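Local coordinates for protein malate dehydrogenase (Naegleria fowleri, PDB 6UM4) that probably catalyses the reversible, nicotinamide-cofactor-dependent interconversion of malate and oxaloacetate, as a malate dehydrogenase with a Rossmann-type nucleotide-binding domain, at residues A[220-225]-A[246-251]; A[224-229]-A[278-283]. All coordinates share one frame; numbering follows the deposited sequence.

Contact 1: A[220-225]-A[246-251]; sequences LIVANP and TAMTRL
Ile221 is held by its backbone to two residues of the neighbouring parallel strand end. Its N donates to Thr246 O at 2.8 Å, and its O accepts from Met248 N at 3.0 Å. The second bond is the more bent at the hydrogen (137°), although the N sits nearly along the C=O axis. Ala247 CA lies 3.4 Å from the same Ile221 O, a weak CA-H...O contact beside the N-H bond.

Packing is tight on the side shared by Leu220 and Thr246. Leu220 swings CG away from its backbone N (chi1 170°), which sends CD1 to Met248 CB at 3.8 Å; the two side chains meet at a slant. Thr246 OG1 turns to His342 NE2, its hydrogen-bond partner. On the reverse face Ile221 and Ala247 share a looser contact, CB to CB 4.4 Å.

Beyond the last bridge the chains part. The Met248 chain is bent at its third torsion (72°), bringing CE alongside Val222 CG1 at 4.1 Å, the two side chains pointing the same way. In the gap a water donates to both Val222 O and Met248 O, 2.9 Å from the latter, where direct pairing has ceased; Val222 is partly exposed here.

Strand 245-247 is the edge strand of the six-stranded parallel Rossmann sheet, and 218-221 is the strand next to it, in the beta-alpha-beta unit whose crossover is helix 226-235. That helix packs on Ile221 and Ala247, helix 332-348 lies against Leu220 and Thr246, and strand 176-179 hydrogen-bonds Leu220 from within the sheet.

Contact 2: A[224-229]-A[278-283]; sequences NPANTN and GNHSAT
The side-chain amide of Asn227 grips two backbone groups of the 278-283 loop. OD1 accepts from His280 N at 3.0 Å along a fairly straight N-H (159°), but the donor stands above the carbonyl plane and not on a lone pair. ND2 donates to Gly278 O, also at 3.0 Å, with a more bent N-H, and makes a further bond to Trp371 O. With CG anti to its carbonyl carbon (chi1 -60°), Asn227 projects from the first turn of helix 226-235 and presents both amide atoms to the loop.

Asn279 OD1 and Asn227 OD1, 3.3 Å apart, are both acceptors and do not bond; their amide planes are nearly perpendicular. Asn279 OD1 is supplied by a water that donates to it at 2.7 Å and weakly accepts from Thr228 N, while Asn279 ND2 is taken by Glu406 and Glu410 of helix 394-414.

Asn224 closes an Asx turn at this helix start, OD1 accepting in plane from Ala226 N at 3.3 Å; a cis peptide bond leads into Pro225. The helix is the crossover of a Rossmann beta-alpha-beta unit, and the loop joins strands 271-277 and 285-287 of the adjoining alpha/beta region. In lactate and malate dehydrogenases the catalytic histidine is paired with an aspartate; His280, in its GNHS sequence and with ND1 bonded to Asp252 OD2, is probably its counterpart.

Asn224 OD1 comes to the edge of the imidazole, 3.1 Å from His280 CD2, with amide and ring planes 26° apart, while Ala226 CB lies 4.0 Å from that same CD2.

From the N terminus, strand 218-221 runs into the bend at 222-225 and on into helix 226-235, so both contacts set out from one stretch and share Asn224 and Pro225. Contact 1 closes the shorter loop, bringing 246-251 back beside 220-225 after the crossover helix. Contact 2 spans further, from 224-229 to 278-283; the two loops start together, and 246-251 falls inside the longer span closed by contact 2. Their centres are about 8 Å apart, and Ala247 packs on Ala226 between them, while Met248 O lies against His280 CG. Together they tie the edge of the Rossmann sheet and its last crossover helix to the 278-283 loop of the C-terminal region.

Contact 1: A[220-225]-A[246-251]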
# COMPACT_ATOMS: atom_id res chain seq x y z
N LEU A 220 -10.69 15.79 2.09
CA LEU A 220 -10.76 15.14 0.78
C LEU A 220 -11.94 14.19 0.79
O LEU A 220 -12.04 13.33 1.67
CB LEU A 220 -9.45 14.40 0.47
CG LEU A 220 -9.52 13.50 -0.76
CD1 LEU A 220 -9.86 14.33 -2.01
CD2 LEU A 220 -8.23 12.73 -0.95
N ILE A 221 -12.85 14.36 -0.16
CA ILE A 221 -14.01 13.47 -0.30
C ILE A 221 -13.71 12.47 -1.40
O ILE A 221 -13.43 12.85 -2.54
CB ILE A 221 -15.30 14.25 -0.62
CG1 ILE A 221 -15.91 14.89 0.64
CG2 ILE A 221 -16.32 13.31 -1.24
CD1 ILE A 221 -15.22 16.14 1.12
N VAL A 222 -13.76 11.18 -1.05
CA VAL A 222 -13.59 10.09 -2.00
C VAL A 222 -14.92 9.41 -2.30
O VAL A 222 -15.18 9.04 -3.45
CB VAL A 222 -12.55 9.05 -1.48
CG1 VAL A 222 -12.50 7.85 -2.40
CG2 VAL A 222 -11.18 9.68 -1.38
N ALA A 223 -15.76 9.23 -1.29
CA ALA A 223 -17.03 8.53 -1.46
C ALA A 223 -17.91 9.23 -2.49
O ALA A 223 -17.97 10.46 -2.54
CB ALA A 223 -17.77 8.45 -0.13
N ASN A 224 -18.60 8.42 -3.31
CA ASN A 224 -19.50 8.93 -4.34
C ASN A 224 -20.89 9.27 -3.78
O ASN A 224 -21.31 8.70 -2.77
CB ASN A 224 -19.63 7.92 -5.47
CG ASN A 224 -18.57 8.11 -6.52
OD1 ASN A 224 -18.19 9.25 -6.82
ND2 ASN A 224 -18.08 7.01 -7.09
N PRO A 225 -21.60 10.23 -4.41
CA PRO A 225 -21.15 11.11 -5.51
C PRO A 225 -20.22 12.21 -4.99
O PRO A 225 -20.63 13.11 -4.23
CB PRO A 225 -22.46 11.67 -6.07
CG PRO A 225 -23.37 11.72 -4.86
CD PRO A 225 -23.00 10.48 -4.04
N THR A 246 -12.24 19.40 -0.89
CA THR A 246 -12.27 19.03 -2.30
C THR A 246 -12.77 17.60 -2.47
O THR A 246 -12.82 16.81 -1.53
CB THR A 246 -10.90 19.18 -2.95
OG1 THR A 246 -9.96 18.33 -2.28
CG2 THR A 246 -10.42 20.62 -2.85
N ALA A 247 -13.13 17.27 -3.71
CA ALA A 247 -13.52 15.92 -4.07
C ALA A 247 -12.47 15.35 -5.02
O ALA A 247 -11.77 16.09 -5.72
CB ALA A 247 -14.91 15.93 -4.71
N MET A 248 -12.32 14.02 -5.03
CA MET A 248 -11.19 13.39 -5.72
C MET A 248 -11.52 13.01 -7.16
O MET A 248 -12.35 12.13 -7.41
CB MET A 248 -10.73 12.14 -4.99
CG MET A 248 -9.38 11.71 -5.52
SD MET A 248 -8.66 10.32 -4.65
CE MET A 248 -9.75 9.02 -5.26
N THR A 249 -10.83 13.64 -8.11
CA THR A 249 -10.81 13.19 -9.50
C THR A 249 -9.41 12.74 -9.91
O THR A 249 -9.15 12.52 -11.10
CB THR A 249 -11.28 14.30 -10.43
OG1 THR A 249 -10.53 15.48 -10.14
CG2 THR A 249 -12.75 14.57 -10.18
N ARG A 250 -8.51 12.62 -8.93
CA ARG A 250 -7.12 12.31 -9.22
C ARG A 250 -7.00 10.94 -9.86
O ARG A 250 -6.05 10.69 -10.60
CB ARG A 250 -6.31 12.37 -7.93
CG ARG A 250 -4.80 12.14 -8.10
CD ARG A 250 -4.26 13.02 -9.22
NE ARG A 250 -2.81 12.92 -9.31
CZ ARG A 250 -1.96 13.66 -8.61
NH1 ARG A 250 -2.42 14.58 -7.75
NH2 ARG A 250 -0.65 13.47 -8.75
N LEU A 251 -7.95 10.03 -9.58
CA LEU A 251 -7.86 8.70 -10.17
C LEU A 251 -8.26 8.75 -11.64
O LEU A 251 -7.62 8.12 -12.49
CB LEU A 251 -8.71 7.70 -9.39
CG LEU A 251 -8.58 6.29 -9.98
CD1 LEU A 251 -7.14 5.80 -9.92
CD2 LEU A 251 -9.57 5.27 -9.40
O HOH W 1 -13.21 10.02 -5.57

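Contact 2: A[224-229]-A[278-283]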
# COMPACT_ATOMS: atom_id res chain seq x y z
N ASN A 224 -18.60 8.42 -3.31
CA ASN A 224 -19.50 8.93 -4.34
C ASN A 224 -20.89 9.27 -3.78
O ASN A 224 -21.31 8.70 -2.77
CB ASN A 224 -19.63 7.92 -5.47
CG ASN A 224 -18.57 8.11 -6.52
OD1 ASN A 224 -18.19 9.25 -6.82
ND2 ASN A 224 -18.08 7.01 -7.09
N PRO A 225 -21.60 10.23 -4.41
CA PRO A 225 -21.15 11.11 -5.51
C PRO A 225 -20.22 12.21 -4.99
O PRO A 225 -20.63 13.11 -4.23
CB PRO A 225 -22.46 11.67 -6.07
CG PRO A 225 -23.37 11.72 -4.86
CD PRO A 225 -23.00 10.48 -4.04
N ALA A 226 -18.95 12.12 -5.41
CA ALA A 226 -17.88 12.88 -4.76
C ALA A 226 -18.15 14.38 -4.77
O ALA A 226 -18.30 14.99 -3.72
CB ALA A 226 -16.54 12.57 -5.42
N ASN A 227 -18.27 14.97 -5.97
CA ASN A 227 -18.43 16.43 -6.08
C ASN A 227 -19.58 16.92 -5.23
O ASN A 227 -19.47 17.92 -4.51
CB ASN A 227 -18.68 16.85 -7.54
CG ASN A 227 -17.55 16.46 -8.45
OD1 ASN A 227 -17.07 15.33 -8.39
ND2 ASN A 227 -17.13 17.39 -9.31
N THR A 228 -20.72 16.24 -5.33
CA THR A 228 -21.91 16.64 -4.59
C THR A 228 -21.74 16.41 -3.09
O THR A 228 -22.17 17.24 -2.27
CB THR A 228 -23.10 15.87 -5.13
OG1 THR A 228 -23.22 16.14 -6.54
CG2 THR A 228 -24.39 16.30 -4.44
N ASN A 229 -21.13 15.29 -2.70
CA ASN A 229 -20.86 15.08 -1.28
C ASN A 229 -20.00 16.21 -0.72
O ASN A 229 -20.27 16.73 0.37
CB ASN A 229 -20.18 13.73 -1.06
CG ASN A 229 -21.14 12.56 -1.17
OD1 ASN A 229 -22.36 12.72 -1.06
ND2 ASN A 229 -20.60 11.37 -1.41
N GLY A 278 -15.04 18.66 -14.62
CA GLY A 278 -16.42 18.28 -14.35
C GLY A 278 -16.66 17.37 -13.15
O GLY A 278 -16.00 17.49 -12.11
N ASN A 279 -17.61 16.46 -13.29
CA ASN A 279 -18.07 15.57 -12.23
C ASN A 279 -17.20 14.31 -12.19
O ASN A 279 -16.77 13.80 -13.23
CB ASN A 279 -19.53 15.21 -12.52
CG ASN A 279 -20.25 14.70 -11.31
OD1 ASN A 279 -19.73 14.72 -10.22
ND2 ASN A 279 -21.49 14.25 -11.51
N HIS A 280 -16.99 13.78 -10.98
CA HIS A 280 -16.35 12.46 -10.86
C HIS A 280 -17.39 11.42 -11.26
O HIS A 280 -18.04 10.77 -10.43
CB HIS A 280 -15.82 12.24 -9.44
CG HIS A 280 -15.25 10.88 -9.20
ND1 HIS A 280 -14.25 10.34 -9.97
CD2 HIS A 280 -15.56 9.94 -8.27
CE1 HIS A 280 -13.95 9.13 -9.52
NE2 HIS A 280 -14.74 8.86 -8.49
N SER A 281 -17.56 11.25 -12.58
CA SER A 281 -18.62 10.39 -13.10
C SER A 281 -18.35 10.16 -14.57
O SER A 281 -17.36 10.65 -15.13
CB SER A 281 -19.99 11.02 -12.90
OG SER A 281 -20.18 12.03 -13.88
N ALA A 282 -19.26 9.44 -15.21
CA ALA A 282 -19.09 9.16 -16.63
C ALA A 282 -19.26 10.39 -17.52
O ALA A 282 -18.94 10.31 -18.70
CB ALA A 282 -20.06 8.07 -17.08
N THR A 283 -19.74 11.52 -16.99
CA THR A 283 -19.80 12.74 -17.79
C THR A 283 -18.53 13.57 -17.71
O THR A 283 -18.46 14.65 -18.30
CB THR A 283 -20.98 13.63 -17.35
OG1 THR A 283 -20.65 14.29 -16.12
CG2 THR A 283 -22.25 12.81 -17.18
O HOH W 2 -21.10 14.23 -7.93